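Local structure of glycosyltransferase (Streptomyces viridochromogenes, 2IUY) at residues Asp163-Met168 against Ala232-Ala237; Ala106-His111 against Arg333-Gly338; His112-Pro117 against Gly248-Pro253. The protein probably transfers a sugar from a nucleotide-activated donor during avilamycin A biosynthesis, as a retaining family GT4 enzyme that binds UDP. All coordinates share one frame; numbering follows the deposited sequence.

Interaction 1 of 3, residues Asp163-Met168 against Ala232-Ala237; sequences DFLLFM and AHAVLA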
# COMPACT_ATOMS: atom_id res chain seq x y z
N ASP A 163 -10.37 14.90 16.57
CA ASP A 163 -11.06 15.79 15.64
C ASP A 163 -10.24 16.06 14.43
O ASP A 163 -10.73 16.67 13.49
CB ASP A 163 -11.43 17.10 16.33
CG ASP A 163 -12.73 16.98 17.14
OD1 ASP A 163 -13.73 16.43 16.60
OD2 ASP A 163 -12.76 17.45 18.31
N PHE A 164 -8.98 15.60 14.44
CA PHE A 164 -8.03 15.89 13.36
C PHE A 164 -8.31 15.03 12.12
O PHE A 164 -8.75 13.87 12.26
CB PHE A 164 -6.57 15.78 13.86
CG PHE A 164 -6.10 14.34 14.16
CD1 PHE A 164 -5.62 13.50 13.13
CD2 PHE A 164 -6.13 13.85 15.47
CE1 PHE A 164 -5.18 12.21 13.41
CE2 PHE A 164 -5.72 12.55 15.74
CZ PHE A 164 -5.25 11.73 14.71
N LEU A 165 -8.08 15.59 10.92
CA LEU A 165 -8.00 14.80 9.66
C LEU A 165 -6.55 14.30 9.49
O LEU A 165 -5.67 14.78 10.20
CB LEU A 165 -8.47 15.60 8.45
CG LEU A 165 -9.88 16.23 8.56
CD1 LEU A 165 -10.34 16.97 7.26
CD2 LEU A 165 -10.92 15.20 8.99
N LEU A 166 -6.31 13.31 8.65
CA LEU A 166 -4.99 12.68 8.66
C LEU A 166 -4.51 12.44 7.25
O LEU A 166 -5.23 11.85 6.45
CB LEU A 166 -4.99 11.34 9.41
CG LEU A 166 -3.67 10.54 9.35
CD1 LEU A 166 -2.54 11.20 10.15
CD2 LEU A 166 -3.89 9.10 9.88
N PHE A 167 -3.28 12.91 6.97
CA PHE A 167 -2.65 12.59 5.72
C PHE A 167 -1.45 11.71 6.08
O PHE A 167 -0.65 12.09 6.91
CB PHE A 167 -2.23 13.87 4.96
CG PHE A 167 -1.40 13.60 3.76
CD1 PHE A 167 -1.97 13.57 2.48
CD2 PHE A 167 -0.01 13.37 3.90
CE1 PHE A 167 -1.16 13.29 1.34
CE2 PHE A 167 0.79 13.10 2.77
CZ PHE A 167 0.19 13.07 1.49
N MSE A 168 -1.34 10.55 5.44
CA MSE A 168 -0.29 9.62 5.76
C MSE A 168 0.39 9.10 4.50
O MSE A 168 -0.17 8.25 3.78
CB MSE A 168 -0.81 8.47 6.65
CG MSE A 168 0.32 7.54 7.02
SE MSE A 168 -0.20 6.24 8.31
CE MSE A 168 -0.06 7.37 9.89
N ALA A 232 -7.96 9.09 13.90
CA ALA A 232 -8.28 10.22 13.02
C ALA A 232 -9.77 10.31 12.75
O ALA A 232 -10.44 9.31 12.57
CB ALA A 232 -7.49 10.13 11.69
N HIS A 233 -10.29 11.53 12.61
CA HIS A 233 -11.66 11.69 12.12
C HIS A 233 -11.84 11.09 10.69
O HIS A 233 -12.84 10.41 10.39
CB HIS A 233 -12.07 13.18 12.22
CG HIS A 233 -13.50 13.43 11.84
ND1 HIS A 233 -14.50 13.51 12.78
CD2 HIS A 233 -14.10 13.57 10.64
CE1 HIS A 233 -15.66 13.70 12.17
NE2 HIS A 233 -15.45 13.73 10.87
N ALA A 234 -10.88 11.34 9.81
CA ALA A 234 -10.93 10.79 8.47
C ALA A 234 -9.53 10.83 7.94
O ALA A 234 -8.72 11.60 8.44
CB ALA A 234 -11.90 11.59 7.51
N VAL A 235 -9.26 9.98 6.95
CA VAL A 235 -7.98 10.00 6.24
C VAL A 235 -8.23 10.61 4.87
O VAL A 235 -9.27 10.39 4.28
CB VAL A 235 -7.37 8.56 6.16
CG1 VAL A 235 -6.32 8.45 5.04
CG2 VAL A 235 -6.77 8.16 7.54
N LEU A 236 -7.28 11.39 4.40
CA LEU A 236 -7.37 12.09 3.13
C LEU A 236 -6.31 11.47 2.21
O LEU A 236 -5.09 11.53 2.48
CB LEU A 236 -7.10 13.59 3.34
CG LEU A 236 -7.90 14.35 4.41
CD1 LEU A 236 -7.64 15.91 4.30
CD2 LEU A 236 -9.42 14.07 4.33
N ALA A 237 -6.79 10.83 1.15
CA ALA A 237 -5.92 10.21 0.14
C ALA A 237 -6.13 10.97 -1.15
O ALA A 237 -7.07 10.71 -1.89
CB ALA A 237 -6.30 8.73 -0.02
O HOH W 1 -3.27 9.91 3.30
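Leu166 and Leu236 meet first through their backbones: Leu236 N donates to Leu166 O at 2.9 Å, and the N-H points at the oxygen with little bend (163°). Leu166 N reaches Ala234 O in a weak bond at 3.0 Å; N and O of Leu166 thus reach the residues before and after Val235, the pattern of parallel strands. The Leu166 side chain leaves with CG anti to the backbone N (chi1 174°), which sets it alongside Val235, pointing the same way, and brings Leu166 CD2 within 3.8 Å of Val235 CG2. Nearer its root, Leu166 CB packs on Ala232 CB, a methyl that also touches the Phe164 ring at CE1; Ala232 CA lies over a face of that ring in a CH-pi contact.

Leu165 works the other side of the sheet together with Ala234. Its two methyls divide the task: CD2 lies against Ala234 CB and the ring carbon CD2 of His233, while CD1 meets Leu236 CD1 at 4.1 Å, the two leucines crossing at a slant. One step earlier along both segments, His233 N bonds to Phe164 O at 2.8 Å. Past the Leu236 N bond, a water that accepts from Met168 N and donates to Leu236 O continues the connection. Val192 flanks strand 165-168 on its far side, while Val257, a UDP-binding residue, packs on Val235. This central pairing, first and fourth strands adjacent in a parallel 3-2-1-4-5-6 sheet, is characteristic of a Rossmann-like domain, here the C-terminal one of a GT-B fold.

Interaction 2 of 3, residues Ala106-His111 against Arg333-Gly338; sequences AFISSH and RRLLAG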
# COMPACT_ATOMS: atom_id res chain seq x y z
N ALA A 106 7.13 -21.42 -10.60
CA ALA A 106 6.28 -20.38 -11.20
C ALA A 106 6.79 -18.99 -10.82
O ALA A 106 7.30 -18.79 -9.71
CB ALA A 106 4.79 -20.55 -10.73
N PHE A 107 6.65 -18.05 -11.73
CA PHE A 107 7.00 -16.67 -11.45
C PHE A 107 5.75 -15.78 -11.56
O PHE A 107 5.02 -15.81 -12.56
CB PHE A 107 8.12 -16.18 -12.37
CG PHE A 107 8.58 -14.80 -12.04
CD1 PHE A 107 9.50 -14.57 -11.01
CD2 PHE A 107 8.06 -13.70 -12.74
CE1 PHE A 107 9.90 -13.26 -10.69
CE2 PHE A 107 8.48 -12.40 -12.46
CZ PHE A 107 9.37 -12.18 -11.42
N ILE A 108 5.49 -15.02 -10.49
CA ILE A 108 4.37 -14.09 -10.44
C ILE A 108 4.82 -12.76 -9.84
O ILE A 108 5.74 -12.72 -9.00
CB ILE A 108 3.12 -14.69 -9.63
CG1 ILE A 108 1.84 -13.86 -9.87
CG2 ILE A 108 3.46 -14.90 -8.11
CD1 ILE A 108 0.52 -14.54 -9.39
N SER A 109 4.18 -11.67 -10.26
CA SER A 109 4.51 -10.34 -9.67
C SER A 109 3.27 -9.65 -9.15
O SER A 109 2.21 -9.80 -9.73
CB SER A 109 5.19 -9.41 -10.73
OG SER A 109 6.35 -10.03 -11.29
N SER A 110 3.40 -8.84 -8.10
CA SER A 110 2.40 -7.79 -7.80
C SER A 110 3.07 -6.47 -8.19
O SER A 110 4.09 -6.08 -7.62
CB SER A 110 2.04 -7.72 -6.32
OG SER A 110 1.33 -8.85 -5.86
N HIS A 111 2.50 -5.79 -9.16
CA HIS A 111 2.92 -4.46 -9.56
C HIS A 111 2.43 -3.34 -8.64
O HIS A 111 1.23 -3.13 -8.51
CB HIS A 111 2.53 -4.17 -11.00
CG HIS A 111 3.42 -3.15 -11.64
ND1 HIS A 111 4.79 -3.21 -11.53
CD2 HIS A 111 3.14 -2.00 -12.31
CE1 HIS A 111 5.32 -2.17 -12.14
NE2 HIS A 111 4.34 -1.42 -12.62
N ARG A 333 -1.53 -21.32 -8.56
CA ARG A 333 -1.96 -22.59 -9.14
C ARG A 333 -2.24 -22.52 -10.64
O ARG A 333 -2.01 -23.52 -11.36
CB ARG A 333 -3.17 -23.17 -8.36
CG ARG A 333 -2.79 -23.51 -6.91
CD ARG A 333 -3.67 -24.55 -6.29
NE ARG A 333 -3.52 -24.61 -4.83
CZ ARG A 333 -2.60 -25.31 -4.18
NH1 ARG A 333 -1.71 -26.05 -4.82
NH2 ARG A 333 -2.60 -25.27 -2.85
N ARG A 334 -2.76 -21.38 -11.09
CA ARG A 334 -2.97 -21.12 -12.53
C ARG A 334 -1.64 -21.24 -13.28
O ARG A 334 -1.53 -21.93 -14.28
CB ARG A 334 -3.59 -19.73 -12.72
CG ARG A 334 -3.60 -19.21 -14.17
CD ARG A 334 -4.33 -17.88 -14.22
NE ARG A 334 -4.57 -17.30 -15.55
CZ ARG A 334 -5.01 -16.05 -15.70
NH1 ARG A 334 -5.20 -15.30 -14.61
NH2 ARG A 334 -5.24 -15.55 -16.90
N LEU A 335 -0.61 -20.59 -12.74
CA LEU A 335 0.72 -20.65 -13.29
C LEU A 335 1.37 -22.04 -13.20
O LEU A 335 2.01 -22.49 -14.15
CB LEU A 335 1.61 -19.56 -12.62
CG LEU A 335 1.27 -18.09 -12.96
CD1 LEU A 335 1.91 -17.17 -11.94
CD2 LEU A 335 1.69 -17.65 -14.37
N LEU A 336 1.21 -22.69 -12.04
CA LEU A 336 1.73 -24.02 -11.86
C LEU A 336 1.12 -25.04 -12.85
O LEU A 336 1.84 -25.94 -13.30
CB LEU A 336 1.64 -24.45 -10.37
CG LEU A 336 2.61 -23.68 -9.45
CD1 LEU A 336 2.28 -23.81 -7.98
CD2 LEU A 336 4.12 -24.08 -9.74
N ALA A 337 -0.16 -24.87 -13.22
CA ALA A 337 -0.83 -25.73 -14.20
C ALA A 337 -0.45 -25.45 -15.64
O ALA A 337 -0.94 -26.12 -16.54
CB ALA A 337 -2.36 -25.68 -14.07
N GLY A 338 0.42 -24.46 -15.84
CA GLY A 338 0.95 -24.15 -17.15
C GLY A 338 0.27 -23.05 -17.94
O GLY A 338 0.56 -22.89 -19.13
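Ala106 and Leu335 meet through their beta carbons, 3.8 Å apart, in a contact whose side-chain part is wholly apolar. The alanine methyl is shared, for Leu336 CD2 also packs on Ala106 CB, at 3.7 Å. The last turn of the helix thus places two consecutive leucines on a single small residue at the start of the strand. Further along the strand, Leu335 CD1 closes on Ile108 CB at 3.6 Å. CG of this leucine stands anti to the carbonyl carbon (chi1 -68°), which sends the branch over the strand, where it crosses Ile108 at about a right angle and also touches CG1 and CD1. Ile108 therefore offers a flank rather than only a terminal methyl. Trp341 also packs on Leu335.

A methyl-to-carbonyl contact adds to this packing: Leu335 CD1 lies 3.5 Å from Phe107 O, whereas the Phe107 side chain starts out away from the helix and packs on Val88 and Ile96.

Two backbone bonds lie within 333-338. Ala337 N still makes a regular helical bond to Arg333 O; Gly338 N turns back to Leu335 O at 3.0 Å, and with its positive phi (96°) belongs to a Schellman motif that ends the helix just after the two leucines have been delivered.

Polar bonds surround this apolar patch. Ser110 OG bonds to Tyr328 OH of the same helix, and Arg334 forms a salt bridge with Asp139. A C-terminal helix that leaves the second domain and lies on the N-terminal Rossmann-like sheet is a familiar feature of GT-B glycosyltransferases.

Interaction 3 of 3, residues His112-Pro117 against Gly248-Pro253; sequences HFTTRP and GIWCEP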
# COMPACT_ATOMS: atom_id res chain seq x y z
N HIS A 112 3.38 -2.64 -8.04
CA HIS A 112 3.07 -1.55 -7.12
C HIS A 112 3.43 -0.16 -7.69
O HIS A 112 3.60 0.81 -6.91
CB HIS A 112 3.79 -1.80 -5.80
CG HIS A 112 3.42 -3.13 -5.18
ND1 HIS A 112 2.12 -3.46 -4.87
CD2 HIS A 112 4.17 -4.19 -4.79
CE1 HIS A 112 2.08 -4.67 -4.35
NE2 HIS A 112 3.32 -5.13 -4.27
N PHE A 113 3.57 -0.06 -9.01
CA PHE A 113 4.09 1.22 -9.59
C PHE A 113 3.17 1.80 -10.68
O PHE A 113 2.43 1.07 -11.32
CB PHE A 113 5.55 1.05 -10.07
CG PHE A 113 6.49 0.75 -8.98
CD1 PHE A 113 7.00 1.76 -8.19
CD2 PHE A 113 6.86 -0.57 -8.70
CE1 PHE A 113 7.87 1.48 -7.12
CE2 PHE A 113 7.74 -0.85 -7.66
CZ PHE A 113 8.23 0.16 -6.88
N THR A 114 3.22 3.13 -10.86
CA THR A 114 2.49 3.81 -11.94
C THR A 114 3.11 3.52 -13.32
O THR A 114 2.50 3.70 -14.37
CB THR A 114 2.47 5.31 -11.67
OG1 THR A 114 1.48 5.92 -12.47
CG2 THR A 114 3.83 5.96 -11.97
N THR A 115 4.36 3.06 -13.29
CA THR A 115 5.17 2.81 -14.49
C THR A 115 4.87 1.41 -15.06
O THR A 115 4.33 0.54 -14.37
CB THR A 115 6.68 2.95 -14.15
OG1 THR A 115 6.99 2.19 -12.99
CG2 THR A 115 7.05 4.42 -13.85
N ARG A 116 5.23 1.17 -16.30
CA ARG A 116 4.91 -0.14 -16.88
C ARG A 116 5.91 -1.18 -16.39
O ARG A 116 7.13 -0.87 -16.31
CB ARG A 116 4.96 -0.05 -18.38
CG ARG A 116 4.06 1.04 -18.94
CD ARG A 116 3.97 0.85 -20.44
NE ARG A 116 3.42 -0.47 -20.79
CZ ARG A 116 3.13 -0.86 -22.04
NH1 ARG A 116 3.37 -0.04 -23.07
NH2 ARG A 116 2.60 -2.07 -22.25
N PRO A 117 5.43 -2.40 -16.04
CA PRO A 117 6.30 -3.41 -15.38
C PRO A 117 7.47 -3.93 -16.21
O PRO A 117 7.36 -4.15 -17.40
CB PRO A 117 5.31 -4.59 -15.07
CG PRO A 117 4.15 -4.35 -15.97
CD PRO A 117 4.03 -2.89 -16.17
N GLY A 248 4.85 10.30 -17.60
CA GLY A 248 3.41 10.21 -17.79
C GLY A 248 2.64 10.75 -16.61
O GLY A 248 3.22 11.23 -15.62
N ILE A 249 1.32 10.65 -16.68
CA ILE A 249 0.47 11.12 -15.59
C ILE A 249 0.51 10.11 -14.45
O ILE A 249 0.45 8.90 -14.68
CB ILE A 249 -0.98 11.37 -16.02
CG1 ILE A 249 -1.05 12.38 -17.16
CG2 ILE A 249 -1.75 12.03 -14.88
CD1 ILE A 249 -0.58 13.83 -16.74
N TRP A 250 0.65 10.64 -13.23
CA TRP A 250 0.54 9.82 -12.03
C TRP A 250 -0.83 9.08 -11.97
O TRP A 250 -1.90 9.66 -12.20
CB TRP A 250 0.79 10.66 -10.75
CG TRP A 250 0.69 9.77 -9.49
CD1 TRP A 250 -0.39 9.62 -8.67
CD2 TRP A 250 1.70 8.90 -8.98
NE1 TRP A 250 -0.10 8.74 -7.67
CE2 TRP A 250 1.17 8.27 -7.84
CE3 TRP A 250 3.02 8.63 -9.34
CZ2 TRP A 250 1.89 7.35 -7.06
CZ3 TRP A 250 3.76 7.72 -8.56
CH2 TRP A 250 3.20 7.10 -7.42
N CYS A 251 -0.77 7.80 -11.65
CA CYS A 251 -1.97 6.97 -11.52
C CYS A 251 -1.77 6.10 -10.27
O CYS A 251 -0.96 5.17 -10.30
CB CYS A 251 -2.12 6.11 -12.77
SG CYS A 251 -3.49 4.90 -12.79
N GLU A 252 -2.46 6.42 -9.17
CA GLU A 252 -2.19 5.76 -7.86
C GLU A 252 -2.39 4.25 -8.07
O GLU A 252 -3.45 3.85 -8.49
CB GLU A 252 -3.10 6.31 -6.75
CG GLU A 252 -2.72 5.87 -5.31
CD GLU A 252 -1.37 6.36 -4.91
OE1 GLU A 252 -1.08 7.56 -5.10
OE2 GLU A 252 -0.55 5.56 -4.44
N PRO A 253 -1.33 3.42 -7.92
CA PRO A 253 -1.55 1.97 -8.15
C PRO A 253 -2.56 1.22 -7.26
O PRO A 253 -3.44 0.50 -7.81
CB PRO A 253 -0.14 1.35 -8.03
CG PRO A 253 0.81 2.50 -8.12
CD PRO A 253 0.09 3.76 -7.73
O HOH W 2 2.59 7.17 -14.91
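Thr114 OG1 receives the backbone N-H of Cys251 at 3.0 Å, a moderately bent bond (139°). The same hydroxyl donates to a water that in turn donates to Ile249 O at 2.8 Å, so the side chain grips the other segment directly at one residue and through solvent two residues earlier. With chi1 at -164°, OG1 extends opposite the Thr114 N to reach Cys251, while CG2, the other branch, meets the indole 3.8 Å from Trp250 CE3; CB lies over one face of the ring, displaced toward its rim. Pro253 presses its CG onto the backbone of the other segment, 3.5 Å from His112 O and 3.6 Å from Phe113 C.

These segments are loops of the two Rossmann-like domains meeting across the cleft of the GT-B fold. Glu252 and the UDP-binding Glu260 have the spacing of the E-X7-E motif found in family GT4.

Glu252 forms the second shell: its OE1 receives Trp250 NE1 at 3.0 Å. The oxygen lies close to the indole plane, but the N-H approaches from above the carboxylate plane, 54° out of it, a bond that restrains the rotation of the indole. Glu252 OE2 forms a salt bridge with Lys175, a UDP-binding residue, and Asn273 bonds to Glu252 N and Trp250 O. His133 of helix 128-133 also packs on both Thr114 and Cys251, and His112 NE2 bonds to His91.

How the interactions relate
From the N terminus, after four strands of the N-terminal sheet, the chain reaches strand 106-111, continues directly into 112-117 and, after strand 123-125 and helix 128-133, passes to the second domain. There interaction 1 closes the innermost loop, joining 163-168 to 232-237 inside one sheet. Interaction 3 closes the next when 248-253 comes back to 112-117, bridging the domains, and interaction 2 closes the outermost when 333-338 returns to 106-111. The three are fully nested, without crossing. Interactions 2 and 3 touch, with His111 CE1 3.6 Å from Pro117 CA, whereas interactions 1 and 2 lie on opposite sides of the chain's centre, their own centres about 37 Å apart.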